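Putative P450-like enzyme (Streptomyces himastatinicus ATCC 53653, PDB 5Z9J) probably acts as a heme-dependent cytochrome P450-type monooxygenase that uses molecular oxygen to oxidise its substrate. Local coordinates at residues D57-R60 / K65-E68; E146-L151 / R190-E195; C252-S257 / L371-A376; A265-V270 / L364-P369. One frame throughout, in Å; residues are numbered along the deposited sequence.

All four contacts belong to the cytochrome P450 fold. From the N terminus, interaction 1 closes a short loop, with four residues between its segments, between strand 54-55 and helix 68-71. Interaction 2 follows in series and joins the start of helix 147-163 to the second half of helix 172-202. Interactions 3 and 4 sit about 14 Å apart, centre to centre, and both close long loops: interaction 3 ties the end of helix 240-255 to strand 372-373, while interaction 4, lying wholly within that span, ties the turn before helix 270-280 to the end of helix 350-367. Interactions 1 and 3 lie on opposite sides of the chain's centre, about 43 Å apart between centres.

Interaction 1: D57-R60 / K65-E68; sequences DTMR and KLDE
Met59 lays its thioether against the backbone and CB of Leu66, in the loop that links strand 54-55 to helix 68-71 of this cytochrome P450 fold. The strand is an outer member of the five-stranded mixed sheet, and the contact draws a 3-10 turn at 58-60 up to the chain that leads into the helix. With CG anti to the Met59 nitrogen (chi1 -169°) and the chain extended as far as SD, the sulfur is carried straight across the gap. There it accepts a weak hydrogen bond from the backbone N of Leu66, 3.3 Å from Met59 SD and nearly straight at 166°. SD also packs on Leu66 CB at 4.0 Å, while a bend at the last torsion brings CE close to Leu66 O. The Leu66 side chain itself packs on Leu179, Glu182 and Leu186 of helix 172-202.

Lys65 passes obliquely over the Met59 side chain, its extended methylenes running beside the backbone carbonyl of Met59, with Lys65 CD 3.5 Å from Met59 O. The Arg60 guanidinium forms a salt bridge with Asp305, whereas the backbone carbonyl of Arg60 receives the ammonium group: Lys65 NZ lies 3.0 Å from Arg60 O, tilted 26° from the carbonyl plane.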
loop_
_atom_site.group_PDB
_atom_site.type_symbol
_atom_site.label_atom_id
_atom_site.label_comp_id
_atom_site.label_asym_id
_atom_site.label_seq_id
_atom_site.Cartn_x
_atom_site.Cartn_y
_atom_site.Cartn_z
ATOM N N ASP A 57 5.294 -15.735 3.829
ATOM C CA ASP A 57 4.103 -16.568 4.056
ATOM C C ASP A 57 3.796 -16.619 5.539
ATOM O O ASP A 57 4.060 -17.627 6.194
ATOM C CB ASP A 57 4.296 -17.973 3.485
ATOM C CG ASP A 57 3.045 -18.848 3.642
ATOM O OD1 ASP A 57 1.969 -18.323 3.966
ATOM O OD2 ASP A 57 3.148 -20.072 3.460
ATOM N N THR A 58 3.250 -15.539 6.087
ATOM C CA THR A 58 3.071 -15.432 7.533
ATOM C C THR A 58 1.975 -16.340 8.096
ATOM O O THR A 58 2.007 -16.703 9.287
ATOM C CB THR A 58 2.766 -13.979 7.930
ATOM O OG1 THR A 58 1.671 -13.484 7.141
ATOM C CG2 THR A 58 3.997 -13.079 7.701
ATOM N N MET A 59 1.020 -16.710 7.240
ATOM C CA MET A 59 -0.080 -17.615 7.610
ATOM C C MET A 59 0.425 -19.001 8.002
ATOM O O MET A 59 -0.284 -19.790 8.641
ATOM C CB MET A 59 -1.097 -17.736 6.454
ATOM C CG MET A 59 -2.395 -18.443 6.851
ATOM S SD MET A 59 -3.702 -18.544 5.577
ATOM C CE MET A 59 -2.948 -19.607 4.335
ATOM N N ARG A 60 1.629 -19.339 7.554
ATOM C CA ARG A 60 2.249 -20.601 7.967
ATOM C C ARG A 60 2.245 -20.730 9.514
ATOM O O ARG A 60 2.132 -21.829 10.048
ATOM C CB ARG A 60 3.681 -20.714 7.423
ATOM C CG ARG A 60 4.396 -22.007 7.847
ATOM C CD ARG A 60 5.816 -22.168 7.279
ATOM N NE ARG A 60 6.782 -21.240 7.904
ATOM C CZ ARG A 60 7.494 -21.513 9.001
ATOM N NH1 ARG A 60 7.323 -22.658 9.628
ATOM N NH2 ARG A 60 8.359 -20.627 9.497
ATOM N N LYS A 65 -5.623 -21.938 9.444
ATOM C CA LYS A 65 -5.137 -21.437 8.167
ATOM C C LYS A 65 -6.181 -21.581 7.080
ATOM O O LYS A 65 -7.065 -22.427 7.191
ATOM C CB LYS A 65 -3.894 -22.220 7.731
ATOM C CG LYS A 65 -2.843 -22.397 8.800
ATOM C CD LYS A 65 -1.603 -23.015 8.203
ATOM C CE LYS A 65 -0.611 -23.317 9.285
ATOM N NZ LYS A 65 0.582 -24.008 8.726
ATOM N N LEU A 66 -6.040 -20.818 6.004
ATOM C CA LEU A 66 -6.836 -21.122 4.827
ATOM C C LEU A 66 -6.147 -22.173 3.988
ATOM O O LEU A 66 -4.915 -22.322 4.037
ATOM C CB LEU A 66 -7.089 -19.897 3.960
ATOM C CG LEU A 66 -7.958 -18.797 4.543
ATOM C CD1 LEU A 66 -7.676 -17.425 3.931
ATOM C CD2 LEU A 66 -9.392 -19.208 4.320
ATOM N N ASP A 67 -6.954 -22.914 3.239
ATOM C CA ASP A 67 -6.416 -23.937 2.366
ATOM C C ASP A 67 -5.614 -23.220 1.302
ATOM O O ASP A 67 -5.972 -22.119 0.873
ATOM C CB ASP A 67 -7.526 -24.783 1.731
ATOM C CG ASP A 67 -6.990 -25.841 0.739
ATOM O OD1 ASP A 67 -5.966 -26.492 1.019
ATOM O OD2 ASP A 67 -7.622 -26.042 -0.331
ATOM N N GLU A 68 -4.501 -23.849 0.931
ATOM C CA GLU A 68 -3.518 -23.304 -0.002
ATOM C C GLU A 68 -4.119 -23.036 -1.387
ATOM O O GLU A 68 -3.766 -22.067 -2.043
ATOM C CB GLU A 68 -2.339 -24.272 -0.134
ATOM C CG GLU A 68 -1.720 -24.651 1.196
ATOM C CD GLU A 68 -2.574 -25.670 1.954
ATOM O OE1 GLU A 68 -3.060 -25.333 3.057
ATOM O OE2 GLU A 68 -2.762 -26.805 1.451
#

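Interaction 2: E146-L151 / R190-E195; sequences ESDRAL and RDYWHE
Tyr192 meets Leu151 with the CD1-CE1 part of its ring and Asp148 with its phenolic end, so that a single aromatic side chain spans the gap between helices 147-163 and 172-202. CD2 of Leu151 is 3.6 Å from CD1 of Tyr192 and 3.8 Å from its CE1, an apolar contact in which the two side chains run antiparallel alongside one another. Asp148 approaches the ring at its edge, near the plane, with the carboxylate turned 63° from the ring. The modelled separation of its OD2 from Tyr192 OH is too short to be trusted, and the nature of that polar contact is therefore doubtful.

The ring is sent across the gap by a chi1 of 175°, which sets CG anti to the Tyr192 nitrogen; Leu151 has the same first-torsion arrangement and reaches back from the other helix. Behind the carboxylate, Ser147 OG gives a weak hydrogen bond to Asp148 OD1 at 3.3 Å. Further out, Trp155 meets the Tyr192 ring edge-to-face, and Val144, in the loop ahead of helix 147-163, also touches it. Trp193, the next residue on helix 172-202, has CD2 of Tyr192 3.7 Å above its ring plane and extends the packing to helix 224-238.

This is surface packing between two helices of the P450 fold, away from the heme. With the leucine and the aromatic neighbours supplying apolar cover along the ring, the contact is mainly apolar in chemistry, while the model leaves the character of the acid-phenol approach open.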
loop_
_atom_site.group_PDB
_atom_site.type_symbol
_atom_site.label_atom_id
_atom_site.label_comp_id
_atom_site.label_asym_id
_atom_site.label_seq_id
_atom_site.Cartn_x
_atom_site.Cartn_y
_atom_site.Cartn_z
ATOM N N GLU A 146 -17.608 0.716 -14.881
ATOM C CA GLU A 146 -17.637 1.703 -13.810
ATOM C C GLU A 146 -18.585 1.268 -12.686
ATOM O O GLU A 146 -18.278 1.473 -11.514
ATOM C CB GLU A 146 -18.040 3.086 -14.350
ATOM C CG GLU A 146 -17.228 3.526 -15.578
ATOM C CD GLU A 146 -17.526 4.960 -16.042
ATOM O OE1 GLU A 146 -18.308 5.677 -15.369
ATOM O OE2 GLU A 146 -16.957 5.369 -17.086
ATOM N N SER A 147 -19.700 0.620 -13.030
ATOM C CA SER A 147 -20.649 0.151 -12.013
ATOM C C SER A 147 -19.976 -0.763 -10.975
ATOM O O SER A 147 -20.347 -0.763 -9.811
ATOM C CB SER A 147 -21.847 -0.574 -12.655
ATOM O OG SER A 147 -21.440 -1.731 -13.365
ATOM N N ASP A 148 -19.006 -1.558 -11.406
ATOM C CA ASP A 148 -18.299 -2.496 -10.528
ATOM C C ASP A 148 -17.304 -1.799 -9.594
ATOM O O ASP A 148 -16.766 -2.428 -8.674
ATOM C CB ASP A 148 -17.580 -3.550 -11.366
ATOM C CG ASP A 148 -18.538 -4.530 -12.008
ATOM O OD1 ASP A 148 -19.737 -4.249 -12.006
ATOM O OD2 ASP A 148 -18.076 -5.537 -12.578
ATOM N N ARG A 149 -17.033 -0.513 -9.815
ATOM C CA ARG A 149 -16.110 0.170 -8.906
ATOM C C ARG A 149 -16.764 0.243 -7.513
ATOM O O ARG A 149 -16.078 0.222 -6.482
ATOM C CB ARG A 149 -15.745 1.574 -9.418
ATOM C CG ARG A 149 -14.923 1.618 -10.729
ATOM C CD ARG A 149 -14.926 3.036 -11.326
ATOM N NE ARG A 149 -14.325 3.148 -12.654
ATOM C CZ ARG A 149 -14.344 4.259 -13.393
ATOM N NH1 ARG A 149 -14.885 5.377 -12.916
ATOM N NH2 ARG A 149 -13.781 4.276 -14.597
ATOM N N ALA A 150 -18.094 0.275 -7.498
ATOM C CA ALA A 150 -18.878 0.226 -6.266
ATOM C C ALA A 150 -18.603 -1.041 -5.464
ATOM O O ALA A 150 -18.350 -0.997 -4.263
ATOM C CB ALA A 150 -20.369 0.309 -6.594
ATOM N N LEU A 151 -18.659 -2.173 -6.161
ATOM C CA LEU A 151 -18.497 -3.477 -5.547
ATOM C C LEU A 151 -17.114 -3.576 -4.898
ATOM O O LEU A 151 -16.949 -4.229 -3.863
ATOM C CB LEU A 151 -18.697 -4.575 -6.591
ATOM C CG LEU A 151 -18.485 -6.018 -6.152
ATOM C CD1 LEU A 151 -19.394 -6.294 -4.967
ATOM C CD2 LEU A 151 -18.775 -6.984 -7.304
ATOM N N ARG A 190 -14.010 -14.573 -6.005
ATOM C CA ARG A 190 -13.613 -15.604 -6.923
ATOM C C ARG A 190 -14.732 -15.758 -7.956
ATOM O O ARG A 190 -14.464 -15.859 -9.142
ATOM C CB ARG A 190 -13.361 -16.923 -6.215
ATOM C CG ARG A 190 -12.758 -17.976 -7.138
ATOM C CD ARG A 190 -13.157 -19.367 -6.730
ATOM N NE ARG A 190 -14.480 -19.337 -6.115
ATOM C CZ ARG A 190 -15.616 -19.580 -6.766
ATOM N NH1 ARG A 190 -15.595 -19.876 -8.063
ATOM N NH2 ARG A 190 -16.771 -19.525 -6.115
ATOM N N ASP A 191 -15.970 -15.662 -7.502
ATOM C CA ASP A 191 -17.092 -15.871 -8.434
ATOM C C ASP A 191 -17.279 -14.632 -9.271
ATOM O O ASP A 191 -17.683 -14.717 -10.418
ATOM C CB ASP A 191 -18.374 -16.167 -7.669
ATOM N N TYR A 192 -16.802 -13.503 -8.768
ATOM C CA TYR A 192 -16.806 -12.295 -9.570
ATOM C C TYR A 192 -15.784 -12.372 -10.692
ATOM O O TYR A 192 -16.145 -12.258 -11.886
ATOM C CB TYR A 192 -16.517 -11.073 -8.715
ATOM C CG TYR A 192 -16.391 -9.819 -9.528
ATOM C CD1 TYR A 192 -17.519 -9.126 -9.925
ATOM C CD2 TYR A 192 -15.139 -9.320 -9.897
ATOM C CE1 TYR A 192 -17.429 -7.972 -10.667
ATOM C CE2 TYR A 192 -15.034 -8.163 -10.643
ATOM C CZ TYR A 192 -16.192 -7.495 -11.025
ATOM O OH TYR A 192 -16.129 -6.343 -11.762
ATOM N N TRP A 193 -14.525 -12.633 -10.319
ATOM C CA TRP A 193 -13.467 -12.706 -11.324
ATOM C C TRP A 193 -13.754 -13.847 -12.309
ATOM O O TRP A 193 -13.417 -13.738 -13.481
ATOM C CB TRP A 193 -12.107 -12.833 -10.661
ATOM C CG TRP A 193 -11.802 -11.566 -9.911
ATOM C CD1 TRP A 193 -11.667 -11.441 -8.581
ATOM C CD2 TRP A 193 -11.605 -10.243 -10.465
ATOM N NE1 TRP A 193 -11.411 -10.129 -8.246
ATOM C CE2 TRP A 193 -11.360 -9.374 -9.382
ATOM C CE3 TRP A 193 -11.622 -9.715 -11.760
ATOM C CZ2 TRP A 193 -11.124 -8.005 -9.546
ATOM C CZ3 TRP A 193 -11.396 -8.347 -11.926
ATOM C CH2 TRP A 193 -11.133 -7.514 -10.822
ATOM N N HIS A 194 -14.436 -14.893 -11.861
ATOM C CA HIS A 194 -14.836 -15.959 -12.778
ATOM C C HIS A 194 -15.636 -15.402 -13.943
ATOM O O HIS A 194 -15.383 -15.743 -15.088
ATOM C CB HIS A 194 -15.684 -16.999 -12.069
ATOM C CG HIS A 194 -16.280 -18.028 -12.992
ATOM N ND1 HIS A 194 -15.517 -18.929 -13.705
ATOM C CD2 HIS A 194 -17.565 -18.261 -13.351
ATOM C CE1 HIS A 194 -16.310 -19.689 -14.449
ATOM N NE2 HIS A 194 -17.557 -19.309 -14.245
ATOM N N GLU A 195 -16.565 -14.498 -13.668
ATOM C CA GLU A 195 -17.386 -13.951 -14.742
ATOM C C GLU A 195 -16.637 -12.904 -15.571
ATOM O O GLU A 195 -16.888 -12.761 -16.772
ATOM C CB GLU A 195 -18.666 -13.340 -14.170
#

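Interaction 3: C252-S257 / L371-A376; sequences CLDAFS and LRADPA
Asp254, near the end of helix 240-255, meets strand 372-373 with its carboxylate, and one hydrogen bond dominates the polar part of the contact. The backbone N of Ala373 donates to Asp254 OD1 at 2.7 Å, almost straight with an N-H...O angle of 170°. The donor arrives from above the carboxylate, 65° out of its plane. Asp254 CG stands anti to its own nitrogen (chi1 -179°), and this torsion extends the acid from the helix toward the strand.

Van der Waals contacts surround the bond. Asp254 OD2 lies 3.5 Å from Ala373 CB, whose methyl points toward the helix, and Asp254 OD1 also rests 3.4 Å from Arg372 CA. With an alanine in place of Asp254, the amide of Ala373 would probably lose this acceptor and a gap would open beside its methyl group.

The electrostatic contribution is looser. The Arg372 chain bends at chi3 and its NE stays 5.4 Å from Asp254 OD1; at that distance the opposite charges may attract, but they form no salt bridge.

The strand's backbone pairs with strand 392-396: Arg372 bonds with Val396 and Asp374 with Pro394. Ala373 is thus held through its amide by the helix while its neighbours are held by the sheet. The arrangement docks a helix end onto an outermost strand of the small three-stranded antiparallel sheet near the C terminus of this P450 fold.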
loop_
_atom_site.group_PDB
_atom_site.type_symbol
_atom_site.label_atom_id
_atom_site.label_comp_id
_atom_site.label_asym_id
_atom_site.label_seq_id
_atom_site.Cartn_x
_atom_site.Cartn_y
_atom_site.Cartn_z
ATOM N N CYS A 252 1.429 17.474 4.222
ATOM C CA CYS A 252 2.801 17.890 4.536
ATOM C C CYS A 252 3.221 19.264 3.916
ATOM O O CYS A 252 3.944 20.068 4.525
ATOM C CB CYS A 252 3.754 16.751 4.116
ATOM S SG CYS A 252 3.674 15.338 5.235
ATOM N N LEU A 253 2.815 19.501 2.680
ATOM C CA LEU A 253 2.965 20.772 2.011
ATOM C C LEU A 253 2.269 21.898 2.795
ATOM O O LEU A 253 2.777 23.010 2.893
ATOM C CB LEU A 253 2.369 20.691 0.598
ATOM C CG LEU A 253 3.160 19.890 -0.430
ATOM C CD1 LEU A 253 2.372 19.813 -1.719
ATOM C CD2 LEU A 253 4.464 20.521 -0.708
ATOM N N ASP A 254 1.036 21.633 3.231
ATOM C CA ASP A 254 0.314 22.607 4.040
ATOM C C ASP A 254 1.064 22.890 5.335
ATOM O O ASP A 254 1.143 24.029 5.783
ATOM C CB ASP A 254 -1.088 22.120 4.355
ATOM C CG ASP A 254 -1.890 23.122 5.186
ATOM O OD1 ASP A 254 -2.685 23.892 4.617
ATOM O OD2 ASP A 254 -1.731 23.133 6.429
ATOM N N ALA A 255 1.603 21.840 5.929
ATOM C CA ALA A 255 2.257 21.944 7.227
ATOM C C ALA A 255 3.618 22.623 7.121
ATOM O O ALA A 255 3.985 23.423 7.969
ATOM C CB ALA A 255 2.398 20.543 7.824
ATOM N N PHE A 256 4.360 22.302 6.064
ATOM C CA PHE A 256 5.712 22.839 5.863
ATOM C C PHE A 256 5.777 23.827 4.717
ATOM O O PHE A 256 6.266 23.510 3.622
ATOM C CB PHE A 256 6.673 21.686 5.627
ATOM C CG PHE A 256 6.463 20.567 6.588
ATOM C CD1 PHE A 256 6.616 20.791 7.962
ATOM C CD2 PHE A 256 6.234 19.304 6.157
ATOM C CE1 PHE A 256 6.430 19.773 8.868
ATOM C CE2 PHE A 256 6.049 18.277 7.064
ATOM C CZ PHE A 256 6.148 18.512 8.413
ATOM N N SER A 257 5.307 25.039 5.002
ATOM C CA SER A 257 5.139 26.067 3.982
ATOM C C SER A 257 6.453 26.415 3.284
ATOM O O SER A 257 6.431 26.859 2.131
ATOM C CB SER A 257 4.503 27.333 4.573
ATOM O OG SER A 257 5.353 27.930 5.544
ATOM N N LEU A 371 -5.704 25.795 -2.114
ATOM C CA LEU A 371 -6.061 24.650 -1.288
ATOM C C LEU A 371 -5.222 24.650 0.004
ATOM O O LEU A 371 -4.008 24.815 -0.045
ATOM C CB LEU A 371 -5.848 23.361 -2.058
ATOM C CG LEU A 371 -6.535 22.138 -1.489
ATOM C CD1 LEU A 371 -8.009 22.269 -1.775
ATOM C CD2 LEU A 371 -5.989 20.879 -2.117
ATOM N N ARG A 372 -5.899 24.514 1.151
ATOM C CA ARG A 372 -5.242 24.486 2.468
ATOM C C ARG A 372 -5.900 23.459 3.377
ATOM O O ARG A 372 -7.086 23.155 3.211
ATOM C CB ARG A 372 -5.369 25.855 3.154
ATOM C CG ARG A 372 -4.457 26.918 2.651
ATOM C CD ARG A 372 -4.967 28.332 3.034
ATOM N NE ARG A 372 -5.640 28.385 4.335
ATOM C CZ ARG A 372 -6.927 28.687 4.508
ATOM N NH1 ARG A 372 -7.683 28.956 3.453
ATOM N NH2 ARG A 372 -7.462 28.718 5.726
ATOM N N ALA A 373 -5.183 22.993 4.385
ATOM C CA ALA A 373 -5.814 22.131 5.376
ATOM C C ALA A 373 -6.787 23.001 6.174
ATOM O O ALA A 373 -6.464 24.127 6.507
ATOM C CB ALA A 373 -4.769 21.450 6.290
ATOM N N ASP A 374 -8.002 22.494 6.393
ATOM C CA ASP A 374 -9.060 23.205 7.112
ATOM C C ASP A 374 -8.656 23.316 8.578
ATOM O O ASP A 374 -8.594 22.311 9.277
ATOM C CB ASP A 374 -10.405 22.464 6.983
ATOM C CG ASP A 374 -11.613 23.312 7.459
ATOM O OD1 ASP A 374 -11.383 24.395 8.038
ATOM O OD2 ASP A 374 -12.783 22.858 7.289
ATOM N N PRO A 375 -8.374 24.534 9.052
ATOM C CA PRO A 375 -7.883 24.651 10.434
ATOM C C PRO A 375 -8.947 24.346 11.493
ATOM O O PRO A 375 -8.621 23.904 12.602
ATOM C CB PRO A 375 -7.431 26.120 10.539
ATOM C CG PRO A 375 -8.040 26.839 9.360
ATOM C CD PRO A 375 -8.700 25.834 8.445
ATOM N N ALA A 376 -10.212 24.530 11.138
ATOM C CA ALA A 376 -11.282 24.239 12.076
ATOM C C ALA A 376 -11.539 22.737 12.174
ATOM O O ALA A 376 -12.169 22.276 13.118
ATOM C CB ALA A 376 -12.559 24.965 11.656
#

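Interaction 4: A265-V270 / L364-P369; sequences ADRSLV and LLDRLP
Arg267 reaches Asp366 in an end-on, two-pronged salt bridge that joins the turn between helices 257-265 and 270-280 to the last part of helix 350-367 in the cytochrome P450 fold. Both carboxylate oxygens are engaged. Arg267 NH1 donates to Asp366 OD1 at 2.8 Å, with an N-H...O angle of 169°, and Arg267 NH2 donates to Asp366 OD2 at 3.1 Å. The acceptors lie close to the guanidinium plane, but the carboxylate is rotated 34° from it, so each nitrogen meets its oxygen from above the carboxylate plane. Bends at chi2 and chi3 fold the arginine chain on its way to the acid.

A lysine in place of Arg267 would probably be unable to satisfy both oxygens in this paired fashion, leaving Asp366 freer to turn. Within the turn, Ser268 OG donates to Asp266 OD1 at 2.7 Å, which supplies that hydroxyl with an acceptor. The neighbouring Arg367 has its own partners, Asp115 and His111.

Apolar cover comes from Leu365, whose side chain lies alongside the arginine, pointing the other way: its CD1 sits 4.0 Å above the guanidinium plane, offset toward the rim, and its CB lies 3.9 Å from Arg267 NH1.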
loop_
_atom_site.group_PDB
_atom_site.type_symbol
_atom_site.label_atom_id
_atom_site.label_comp_id
_atom_site.label_asym_id
_atom_site.label_seq_id
_atom_site.Cartn_x
_atom_site.Cartn_y
_atom_site.Cartn_z
ATOM N N ALA A 265 7.842 26.888 -6.622
ATOM C CA ALA A 265 8.860 27.636 -7.370
ATOM C C ALA A 265 9.661 26.826 -8.385
ATOM O O ALA A 265 10.081 27.356 -9.417
ATOM C CB ALA A 265 9.875 28.293 -6.376
ATOM N N ASP A 266 9.850 25.551 -8.050
ATOM C CA ASP A 266 10.643 24.558 -8.771
ATOM C C ASP A 266 9.829 23.255 -8.879
ATOM O O ASP A 266 9.913 22.407 -8.008
ATOM C CB ASP A 266 11.979 24.359 -7.998
ATOM C CG ASP A 266 12.994 23.419 -8.698
ATOM O OD1 ASP A 266 12.750 22.949 -9.825
ATOM O OD2 ASP A 266 14.069 23.148 -8.081
ATOM N N ARG A 267 9.013 23.123 -9.935
ATOM C CA ARG A 267 8.132 21.982 -10.121
ATOM C C ARG A 267 8.859 20.677 -10.478
ATOM O O ARG A 267 8.261 19.600 -10.522
ATOM C CB ARG A 267 7.063 22.364 -11.155
ATOM C CG ARG A 267 6.183 23.483 -10.582
ATOM C CD ARG A 267 5.295 22.855 -9.506
ATOM N NE ARG A 267 4.378 21.974 -10.239
ATOM C CZ ARG A 267 3.177 22.344 -10.700
ATOM N NH1 ARG A 267 2.644 23.515 -10.362
ATOM N NH2 ARG A 267 2.456 21.497 -11.418
ATOM N N SER A 268 10.156 20.743 -10.710
ATOM C CA SER A 268 10.919 19.532 -10.956
ATOM C C SER A 268 11.115 18.767 -9.626
ATOM O O SER A 268 11.621 17.644 -9.610
ATOM C CB SER A 268 12.264 19.866 -11.593
ATOM O OG SER A 268 13.134 20.443 -10.631
ATOM N N LEU A 269 10.718 19.380 -8.508
ATOM C CA LEU A 269 10.860 18.723 -7.192
ATOM C C LEU A 269 9.765 17.727 -6.839
ATOM O O LEU A 269 9.891 16.988 -5.848
ATOM C CB LEU A 269 10.864 19.742 -6.098
ATOM C CG LEU A 269 12.097 20.639 -6.073
ATOM C CD1 LEU A 269 11.874 21.649 -4.987
ATOM C CD2 LEU A 269 13.364 19.823 -5.858
ATOM N N VAL A 270 8.680 17.719 -7.618
ATOM C CA VAL A 270 7.540 16.892 -7.254
ATOM C C VAL A 270 7.876 15.385 -7.077
ATOM O O VAL A 270 7.521 14.819 -6.064
ATOM C CB VAL A 270 6.394 17.052 -8.269
ATOM C CG1 VAL A 270 5.283 16.130 -7.900
ATOM C CG2 VAL A 270 5.873 18.498 -8.260
ATOM N N LEU A 364 -3.487 19.334 -8.565
ATOM C CA LEU A 364 -4.006 20.039 -7.391
ATOM C C LEU A 364 -3.304 21.377 -7.231
ATOM O O LEU A 364 -3.941 22.379 -6.898
ATOM C CB LEU A 364 -3.867 19.190 -6.092
ATOM C CG LEU A 364 -4.974 18.095 -5.953
ATOM C CD1 LEU A 364 -4.769 17.209 -4.710
ATOM C CD2 LEU A 364 -6.335 18.770 -5.871
ATOM N N LEU A 365 -1.999 21.414 -7.457
ATOM C CA LEU A 365 -1.258 22.689 -7.308
ATOM C C LEU A 365 -1.648 23.800 -8.296
ATOM O O LEU A 365 -1.577 24.999 -7.965
ATOM C CB LEU A 365 0.227 22.432 -7.448
ATOM C CG LEU A 365 0.914 21.668 -6.318
ATOM C CD1 LEU A 365 2.368 21.520 -6.638
ATOM C CD2 LEU A 365 0.724 22.395 -4.991
ATOM N N ASP A 366 -2.022 23.386 -9.509
ATOM C CA ASP A 366 -2.326 24.280 -10.614
ATOM C C ASP A 366 -3.783 24.734 -10.609
ATOM O O ASP A 366 -4.055 25.895 -10.876
ATOM C CB ASP A 366 -1.941 23.629 -11.937
ATOM C CG ASP A 366 -0.439 23.638 -12.170
ATOM O OD1 ASP A 366 0.295 24.492 -11.545
ATOM O OD2 ASP A 366 0.016 22.766 -12.952
ATOM N N ARG A 367 -4.702 23.794 -10.378
ATOM C CA ARG A 367 -6.122 24.086 -10.335
ATOM C C ARG A 367 -6.593 24.674 -8.995
ATOM O O ARG A 367 -7.501 25.510 -8.974
ATOM C CB ARG A 367 -6.946 22.815 -10.560
ATOM C CG ARG A 367 -6.696 22.116 -11.843
ATOM C CD ARG A 367 -7.801 21.073 -12.224
ATOM N NE ARG A 367 -9.168 21.514 -11.930
ATOM C CZ ARG A 367 -10.269 20.881 -12.350
ATOM N NH1 ARG A 367 -10.178 19.830 -13.158
ATOM N NH2 ARG A 367 -11.476 21.332 -12.019
ATOM N N LEU A 368 -5.992 24.244 -7.879
ATOM C CA LEU A 368 -6.439 24.691 -6.559
ATOM C C LEU A 368 -5.276 25.218 -5.771
ATOM O O LEU A 368 -4.945 24.670 -4.733
ATOM C CB LEU A 368 -7.095 23.565 -5.797
ATOM C CG LEU A 368 -8.377 23.026 -6.458
ATOM C CD1 LEU A 368 -8.882 21.814 -5.706
ATOM C CD2 LEU A 368 -9.419 24.119 -6.467
ATOM N N PRO A 369 -4.661 26.302 -6.263
ATOM C CA PRO A 369 -3.429 26.777 -5.640
ATOM C C PRO A 369 -3.671 27.306 -4.229
ATOM O O PRO A 369 -2.713 27.464 -3.479
ATOM C CB PRO A 369 -2.978 27.904 -6.588
ATOM C CG PRO A 369 -4.240 28.396 -7.200
ATOM C CD PRO A 369 -5.112 27.200 -7.347
#